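Local coordinates for Non-structural protein 2 (PDB 2GU0) that probably binds single-stranded RNA and hydrolyses nucleoside triphosphates as a homooctamer, serving rotavirus genome replication and packaging and the formation of viroplasms, at residues Asn23-Ala26 and Val27-Met30; Tyr44-Ile47 and Leu48-Val51; Asp193-Asp196 and Arg197-Thr200; Lys293-Arg296 and Thr297-Lys301. All blocks are in the same frame, centred on the assembly; numbering follows the deposited sequence.

Interaction 1 of 4, residues Asn23-Ala26 and Val27-Met30; sequences NKKA and VQTM
Lys25 and Thr29 meet through one carbonyl oxygen that takes two hydrogen bonds. Thr29 N reaches Lys25 O at 2.8 Å, close to the C=O axis, and Thr29 OG1 reaches the same oxygen at 3.0 Å from well above the carbonyl plane (44° out of it). The threonine torsion explains this second bond: with chi1 at -61° the hydroxyl stands beside its own backbone N and faces the carbonyl of Lys25, one turn earlier, while CG2 lies anti to that N. Lys25 also runs alongside Gln28, the two side chains pointing the same way. Here the lysine bends at chi2, chi3 and chi4, whereas the glutamine is extended beyond CG, and the amide oxygen OE1 of Gln28 ends 3.5 Å from Lys25 CD, beside the aliphatic part of the chain. At the start of the helix Asn23 is the N-cap: its OD1 accepts from Ala26 N at 2.7 Å, with the donor 39° out of the amide carbonyl plane. Its backbone O takes the first helical bond, from Val27 N at 3.1 Å, and Val27 CG2 rests 3.4 Å from that same Asn23 O. One residue on, Gln28 N donates to Lys24 O at 2.8 Å. The turn opens helix 24-32, packed on the hairpin of strands 44-45 and 51-52 and also touching a second subunit. Tyr49 of the hairpin accepts a hydrogen bond at its O from Asn23 ND2, Ala26 and Met30 lie on Ala52 of strand 51-52, and Lys25 NZ makes a weak, long ion pair with Asp120 of the second subunit.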
# COMPACT_ATOMS: atom_id res chain seq x y z
N ASN A 23 -23.03 -6.15 23.21
CA ASN A 23 -22.41 -5.94 21.91
C ASN A 23 -23.27 -5.18 20.91
O ASN A 23 -24.48 -5.04 21.10
CB ASN A 23 -21.93 -7.27 21.31
CG ASN A 23 -23.05 -8.16 20.86
OD1 ASN A 23 -23.73 -7.87 19.88
ND2 ASN A 23 -23.27 -9.25 21.58
N LYS A 24 -22.62 -4.67 19.86
CA LYS A 24 -23.29 -3.88 18.84
C LYS A 24 -24.36 -4.62 18.08
O LYS A 24 -25.36 -4.02 17.68
CB LYS A 24 -22.28 -3.30 17.86
CG LYS A 24 -21.63 -4.30 16.95
CD LYS A 24 -20.57 -3.64 16.08
CE LYS A 24 -19.71 -4.70 15.39
NZ LYS A 24 -18.56 -4.10 14.65
N LYS A 25 -24.18 -5.91 17.84
CA LYS A 25 -25.23 -6.63 17.12
C LYS A 25 -26.45 -6.68 18.02
O LYS A 25 -27.57 -6.44 17.57
CB LYS A 25 -24.77 -8.04 16.75
CG LYS A 25 -23.52 -8.04 15.90
CD LYS A 25 -23.71 -7.24 14.62
CE LYS A 25 -24.26 -8.10 13.52
NZ LYS A 25 -23.30 -9.22 13.24
N ALA A 26 -26.24 -6.97 19.30
CA ALA A 26 -27.35 -7.01 20.22
C ALA A 26 -28.12 -5.70 20.04
O ALA A 26 -29.28 -5.69 19.65
CB ALA A 26 -26.85 -7.14 21.63
N VAL A 27 -27.44 -4.58 20.30
CA VAL A 27 -28.04 -3.26 20.15
C VAL A 27 -28.74 -3.10 18.80
O VAL A 27 -29.88 -2.66 18.75
CB VAL A 27 -26.98 -2.16 20.31
CG1 VAL A 27 -27.60 -0.78 20.10
CG2 VAL A 27 -26.35 -2.25 21.68
N GLN A 28 -28.07 -3.44 17.71
CA GLN A 28 -28.66 -3.31 16.39
C GLN A 28 -29.99 -4.06 16.31
O GLN A 28 -30.96 -3.57 15.74
CB GLN A 28 -27.69 -3.84 15.33
CG GLN A 28 -28.31 -4.25 14.01
CD GLN A 28 -27.26 -4.58 12.95
OE1 GLN A 28 -26.18 -5.08 13.27
NE2 GLN A 28 -27.59 -4.31 11.69
N THR A 29 -30.01 -5.25 16.90
CA THR A 29 -31.18 -6.10 16.93
C THR A 29 -32.35 -5.54 17.75
O THR A 29 -33.49 -5.53 17.29
CB THR A 29 -30.81 -7.48 17.47
OG1 THR A 29 -29.84 -8.07 16.61
CG2 THR A 29 -32.02 -8.38 17.55
N MET A 30 -32.09 -5.06 18.95
CA MET A 30 -33.19 -4.55 19.74
C MET A 30 -33.70 -3.24 19.19
O MET A 30 -34.81 -2.83 19.51
CB MET A 30 -32.80 -4.40 21.21
CG MET A 30 -32.24 -3.07 21.58
SD MET A 30 -33.49 -1.81 21.87
CE MET A 30 -32.46 -0.61 22.70

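Interaction 2 of 4, residues Tyr44-Ile47 and Leu48-Val51; sequences YDTI and LYGV
Thr46 and Gly50 face each other across a tight chain reversal, the two arms running 153° apart from end to end. Thr46 N donates to Gly50 O at 2.9 Å, and one step outward Asp45 and Val51 form an antiparallel non-hydrogen-bonded pair with their CA atoms 4.7 Å apart. Followed outward, the Thr46 side chain starts with CB directed at the opposite arm, beside Gly50 O, and then divides. OG1 stays on the Gly50 side, 3.8 Å from Gly50 O. The methyl CG2, anti to the backbone N, points instead to Tyr49, near its CB and ring atom CD1, but its exact placement is doubtful because it is modelled too close to the Tyr49 backbone. The bend itself has two further fastenings. Asp45 OD1 accepts from Ile47 N at 3.1 Å, met from above the carboxylate plane, which makes an Asx turn. Leu48 N donates a bent hydrogen bond to Thr46 O at 2.6 Å, and Ile47 between them has phi 66° and psi -68°, the values of a classic gamma turn. Gly50 takes a backbone conformation that its lack of a CB makes possible. On the outside, Tyr44 OH is hydrogen-bonded to Gln160 of a second subunit, where Ile47 also packs on Asn189 and Leu48 on Arg117. The whole is a beta-hairpin: strands 44-45 and 51-52 of a two-stranded antiparallel sheet, joined by a compact loop in which an Asx turn overlaps a gamma turn, and placed at a subunit interface of the octamer.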
# COMPACT_ATOMS: atom_id res chain seq x y z
N TYR A 44 -33.53 -6.47 26.85
CA TYR A 44 -34.06 -7.24 25.74
C TYR A 44 -33.21 -8.43 25.29
O TYR A 44 -32.03 -8.28 24.99
CB TYR A 44 -34.26 -6.32 24.54
CG TYR A 44 -34.81 -7.03 23.35
CD1 TYR A 44 -36.12 -7.51 23.36
CD2 TYR A 44 -34.04 -7.23 22.20
CE1 TYR A 44 -36.65 -8.17 22.27
CE2 TYR A 44 -34.57 -7.89 21.09
CZ TYR A 44 -35.88 -8.36 21.14
OH TYR A 44 -36.45 -9.00 20.08
N ASP A 45 -33.83 -9.60 25.22
CA ASP A 45 -33.08 -10.77 24.78
C ASP A 45 -33.13 -10.92 23.26
O ASP A 45 -34.17 -11.15 22.66
CB ASP A 45 -33.58 -12.03 25.46
CG ASP A 45 -32.75 -13.24 25.08
OD1 ASP A 45 -31.59 -13.04 24.67
OD2 ASP A 45 -33.25 -14.38 25.20
N THR A 46 -31.95 -10.77 22.67
CA THR A 46 -31.71 -10.84 21.24
C THR A 46 -31.64 -12.27 20.70
O THR A 46 -31.67 -12.51 19.49
CB THR A 46 -30.40 -10.09 20.95
OG1 THR A 46 -30.69 -8.71 20.73
CG2 THR A 46 -29.69 -10.64 19.78
N ILE A 47 -31.57 -13.23 21.62
CA ILE A 47 -31.48 -14.63 21.27
C ILE A 47 -30.14 -14.91 20.57
O ILE A 47 -29.27 -15.57 21.13
CB ILE A 47 -32.64 -15.07 20.36
CG1 ILE A 47 -33.96 -14.63 20.97
CG2 ILE A 47 -32.64 -16.58 20.22
CD1 ILE A 47 -35.18 -15.05 20.18
N LEU A 48 -29.95 -14.39 19.38
CA LEU A 48 -28.69 -14.64 18.69
C LEU A 48 -27.44 -13.88 19.21
O LEU A 48 -26.32 -14.38 19.11
CB LEU A 48 -28.86 -14.36 17.20
CG LEU A 48 -29.89 -15.22 16.49
CD1 LEU A 48 -29.85 -14.93 14.99
CD2 LEU A 48 -29.58 -16.68 16.78
N TYR A 49 -27.63 -12.68 19.76
CA TYR A 49 -26.50 -11.88 20.22
C TYR A 49 -26.48 -11.51 21.69
O TYR A 49 -25.80 -10.56 22.08
CB TYR A 49 -26.39 -10.60 19.39
CG TYR A 49 -26.25 -10.81 17.91
CD1 TYR A 49 -27.21 -10.33 17.03
CD2 TYR A 49 -25.15 -11.49 17.37
CE1 TYR A 49 -27.09 -10.50 15.65
CE2 TYR A 49 -25.02 -11.67 15.99
CZ TYR A 49 -25.99 -11.17 15.14
OH TYR A 49 -25.91 -11.33 13.78
N GLY A 50 -27.20 -12.25 22.50
CA GLY A 50 -27.20 -11.94 23.91
C GLY A 50 -28.21 -10.89 24.32
O GLY A 50 -29.21 -10.65 23.64
N VAL A 51 -27.93 -10.23 25.43
CA VAL A 51 -28.81 -9.22 25.97
C VAL A 51 -28.51 -7.81 25.51
O VAL A 51 -27.39 -7.33 25.66
CB VAL A 51 -28.78 -9.27 27.51
CG1 VAL A 51 -29.64 -8.16 28.10
CG2 VAL A 51 -29.23 -10.64 27.98

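Interaction 3 of 4, residues Asp193-Asp196 and Arg197-Thr200; sequences DIPD and RNQT
Pro195 and Gln199 close the first turn of helix 196-209, Gln199 N donating to Pro195 O at 3.1 Å with an N-H...O angle of 167°, and Thr200 N follows with a bond to Asp196 O at 3.0 Å. Pro195 holds the N-cap position, and its oxygen also receives a weak bond from Asn198 N. The side chain that ties the loop to the helix is Gln199. Its CG sits beside the backbone N (chi1 -69°), the chain is extended beyond CG, and the amide is thereby carried back past the helix start to Ile194. There NE2 donates to Ile194 O at 3.1 Å, and the acceptor lies only 7° out of the Gln199 amide plane. The other end of the amide, OE1, accepts from Ala260 N, so hydrogen bonds at both heteroatoms fix the rotation of this buried group. Nearer the backbone, Gln199 CG touches Ile194 CG2 at 3.4 Å. The side chain of Ile194 is about 11 Å from that of His222, the predicted active-site residue on strand 222-227. Asp196 lies alongside Gln199 with its carboxylate roughly aligned with the amide, but OD1 is 4.2 Å from Gln199 NE2, a neighbour more than a partner. On another flank Asn198 crosses the proline ring, ND2 being 3.6 Å from Pro195 CB. This helix start follows strand 182-188 and the loop after it; Ile194 and Gln199 pack on Met259, while Pro195 and Asn198 meet Tyr163, in the turn between strands 157-160 and 164-170.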
# COMPACT_ATOMS: atom_id res chain seq x y z
N ASP A 193 -3.99 20.56 52.32
CA ASP A 193 -4.25 22.00 52.34
C ASP A 193 -3.25 22.69 51.43
O ASP A 193 -2.05 22.48 51.54
CB ASP A 193 -4.10 22.56 53.76
CG ASP A 193 -4.77 21.70 54.80
OD1 ASP A 193 -5.98 21.41 54.64
OD2 ASP A 193 -4.09 21.31 55.78
N ILE A 194 -3.76 23.51 50.53
CA ILE A 194 -2.90 24.22 49.59
C ILE A 194 -2.58 25.64 50.05
O ILE A 194 -3.47 26.49 50.11
CB ILE A 194 -3.55 24.26 48.19
CG1 ILE A 194 -3.56 22.86 47.59
CG2 ILE A 194 -2.80 25.20 47.29
CD1 ILE A 194 -4.23 22.78 46.25
N PRO A 195 -1.31 25.92 50.36
CA PRO A 195 -0.85 27.23 50.81
C PRO A 195 -1.35 28.35 49.90
O PRO A 195 -1.45 28.17 48.69
CB PRO A 195 0.67 27.10 50.75
CG PRO A 195 0.89 25.68 51.08
CD PRO A 195 -0.17 24.99 50.26
N ASP A 196 -1.68 29.49 50.49
CA ASP A 196 -2.17 30.62 49.73
C ASP A 196 -1.17 31.11 48.69
O ASP A 196 -1.57 31.53 47.60
CB ASP A 196 -2.52 31.77 50.68
CG ASP A 196 -3.78 31.50 51.48
OD1 ASP A 196 -4.87 31.45 50.86
OD2 ASP A 196 -3.68 31.33 52.72
N ARG A 197 0.12 31.06 49.01
CA ARG A 197 1.15 31.50 48.08
C ARG A 197 1.07 30.77 46.75
O ARG A 197 1.25 31.37 45.69
CB ARG A 197 2.54 31.31 48.69
CG ARG A 197 3.65 31.64 47.70
CD ARG A 197 5.03 31.29 48.22
NE ARG A 197 5.99 31.08 47.13
CZ ARG A 197 7.30 30.90 47.29
NH1 ARG A 197 7.82 30.90 48.51
NH2 ARG A 197 8.08 30.70 46.23
N ASN A 198 0.81 29.46 46.80
CA ASN A 198 0.70 28.65 45.60
C ASN A 198 -0.64 28.86 44.91
O ASN A 198 -0.72 28.94 43.67
CB ASN A 198 0.89 27.18 45.95
CG ASN A 198 2.25 26.92 46.56
OD1 ASN A 198 3.06 26.19 45.99
ND2 ASN A 198 2.51 27.52 47.71
N GLN A 199 -1.70 28.95 45.70
CA GLN A 199 -3.01 29.19 45.13
C GLN A 199 -2.92 30.41 44.22
O GLN A 199 -3.32 30.36 43.05
CB GLN A 199 -4.02 29.47 46.24
CG GLN A 199 -4.34 28.28 47.09
CD GLN A 199 -5.74 28.38 47.66
OE1 GLN A 199 -6.67 28.85 46.98
NE2 GLN A 199 -5.92 27.92 48.89
N THR A 200 -2.39 31.50 44.76
CA THR A 200 -2.25 32.75 44.02
C THR A 200 -1.29 32.65 42.84
O THR A 200 -1.55 33.21 41.78
CB THR A 200 -1.77 33.88 44.96
OG1 THR A 200 -2.79 34.15 45.93
CG2 THR A 200 -1.50 35.16 44.15

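Interaction 4 of 4, residues Lys293-Arg296 and Thr297-Lys301; sequences KTVR and TATNK
Val295 and Thr299 form the close side of this helical segment, their methyl groups CG1 and CG2 meeting at 4.0 Å as the side chains cross. Thr299 N donates to Val295 O at 2.8 Å, and the hydroxyl turns to the next carbonyl, Arg296 O: chi1 of 69° places OG1 between the backbone N and the carbonyl carbon, from where it donates to Arg296 O at 2.8 Å. Asn300 N supplies a second bond to that oxygen, also 2.8 Å, so two donors from successive residues grip it. Next to this pair Ala298 CB lies beside Thr294 O, and Ala298 N reaches that oxygen at 3.2 Å from well above the carbonyl plane. The solvent side is looser. Thr297 N makes a normal helical bond to Lys293 O at 2.8 Å, but Thr297 OG1 adds only a weak one at 3.2 Å. Lys293 extends away from the following turn. Between the two sides lies Arg296, which is extended from CG to NE, runs over Lys290 and Pro291 and also packs on Arg296 of a fourth subunit. Within the fold the close side faces helix 196-209: Val295 and Thr299, joined by Arg296, touch Arg207, Ala298 touches Ala204, and the C-terminal helix 293-307 is thus laid against that neighbouring helix.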
# COMPACT_ATOMS: atom_id res chain seq x y z
N LYS A 293 -6.59 42.38 42.76
CA LYS A 293 -5.51 43.12 42.13
C LYS A 293 -4.22 42.38 42.43
O LYS A 293 -3.24 42.52 41.70
CB LYS A 293 -5.46 44.56 42.65
CG LYS A 293 -6.67 45.39 42.22
CD LYS A 293 -6.57 46.84 42.66
CE LYS A 293 -7.84 47.60 42.29
NZ LYS A 293 -7.74 49.04 42.63
N THR A 294 -4.21 41.60 43.51
CA THR A 294 -3.03 40.82 43.87
C THR A 294 -2.78 39.86 42.73
O THR A 294 -1.64 39.50 42.45
CB THR A 294 -3.26 39.98 45.14
OG1 THR A 294 -3.52 40.86 46.24
CG2 THR A 294 -2.03 39.14 45.44
N VAL A 295 -3.86 39.45 42.09
CA VAL A 295 -3.79 38.54 40.96
C VAL A 295 -3.40 39.26 39.67
O VAL A 295 -2.57 38.77 38.90
CB VAL A 295 -5.12 37.79 40.79
CG1 VAL A 295 -5.14 37.02 39.48
CG2 VAL A 295 -5.31 36.85 41.96
N ARG A 296 -3.99 40.43 39.42
CA ARG A 296 -3.65 41.19 38.22
C ARG A 296 -2.16 41.51 38.25
O ARG A 296 -1.44 41.25 37.29
CB ARG A 296 -4.43 42.50 38.17
CG ARG A 296 -5.90 42.37 37.89
CD ARG A 296 -6.55 43.72 38.11
NE ARG A 296 -7.98 43.71 37.84
CZ ARG A 296 -8.79 44.72 38.15
NH1 ARG A 296 -8.31 45.80 38.74
NH2 ARG A 296 -10.09 44.64 37.86
N THR A 297 -1.72 42.07 39.37
CA THR A 297 -0.31 42.43 39.57
C THR A 297 0.56 41.20 39.34
O THR A 297 1.62 41.28 38.72
CB THR A 297 -0.05 42.98 41.01
OG1 THR A 297 -0.62 44.29 41.14
CG2 THR A 297 1.44 43.03 41.32
N ALA A 298 0.09 40.07 39.86
CA ALA A 298 0.82 38.83 39.73
C ALA A 298 0.88 38.38 38.27
O ALA A 298 1.89 37.84 37.83
CB ALA A 298 0.18 37.75 40.60
N THR A 299 -0.19 38.61 37.51
CA THR A 299 -0.18 38.21 36.11
C THR A 299 0.64 39.15 35.22
O THR A 299 1.28 38.71 34.27
CB THR A 299 -1.62 38.06 35.55
OG1 THR A 299 -2.24 39.34 35.44
CG2 THR A 299 -2.45 37.20 36.46
N ASN A 300 0.63 40.45 35.52
CA ASN A 300 1.43 41.39 34.73
C ASN A 300 2.90 41.05 34.96
O ASN A 300 3.73 41.15 34.06
CB ASN A 300 1.18 42.84 35.17
CG ASN A 300 -0.26 43.28 34.98
OD1 ASN A 300 -0.86 43.03 33.93
ND2 ASN A 300 -0.82 43.94 35.99
N LYS A 301 3.21 40.65 36.19
CA LYS A 301 4.57 40.27 36.58
C LYS A 301 5.05 39.07 35.75
O LYS A 301 6.24 38.98 35.41
CB LYS A 301 4.58 39.95 38.08
CG LYS A 301 5.89 39.43 38.65
CD LYS A 301 7.00 40.47 38.63
CE LYS A 301 8.29 39.90 39.26
NZ LYS A 301 9.40 40.88 39.31

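Interactions 1 and 2 belong to the N-terminal part of the chain and pack together, Met30 on Tyr44 and Thr29 on Thr46. Both are partly buried and share the second subunit. Interactions 3 and 4 are surface contacts in the C-terminal part, on the opposite side of the chain's centre, with centres of interactions 1 and 3 about 51 Å apart; they lie at the start of helix 196-209 and within helix 293-307, which touch at Thr200 CG2 and Thr294 CG2. The N-cap of interaction 1 is an asparagine capping with its side chain; that of interaction 3 is a proline, which has no such group, and a glutamine ties the preceding loop instead. Residues 293-301 are helix throughout; 44-51 rely on turns.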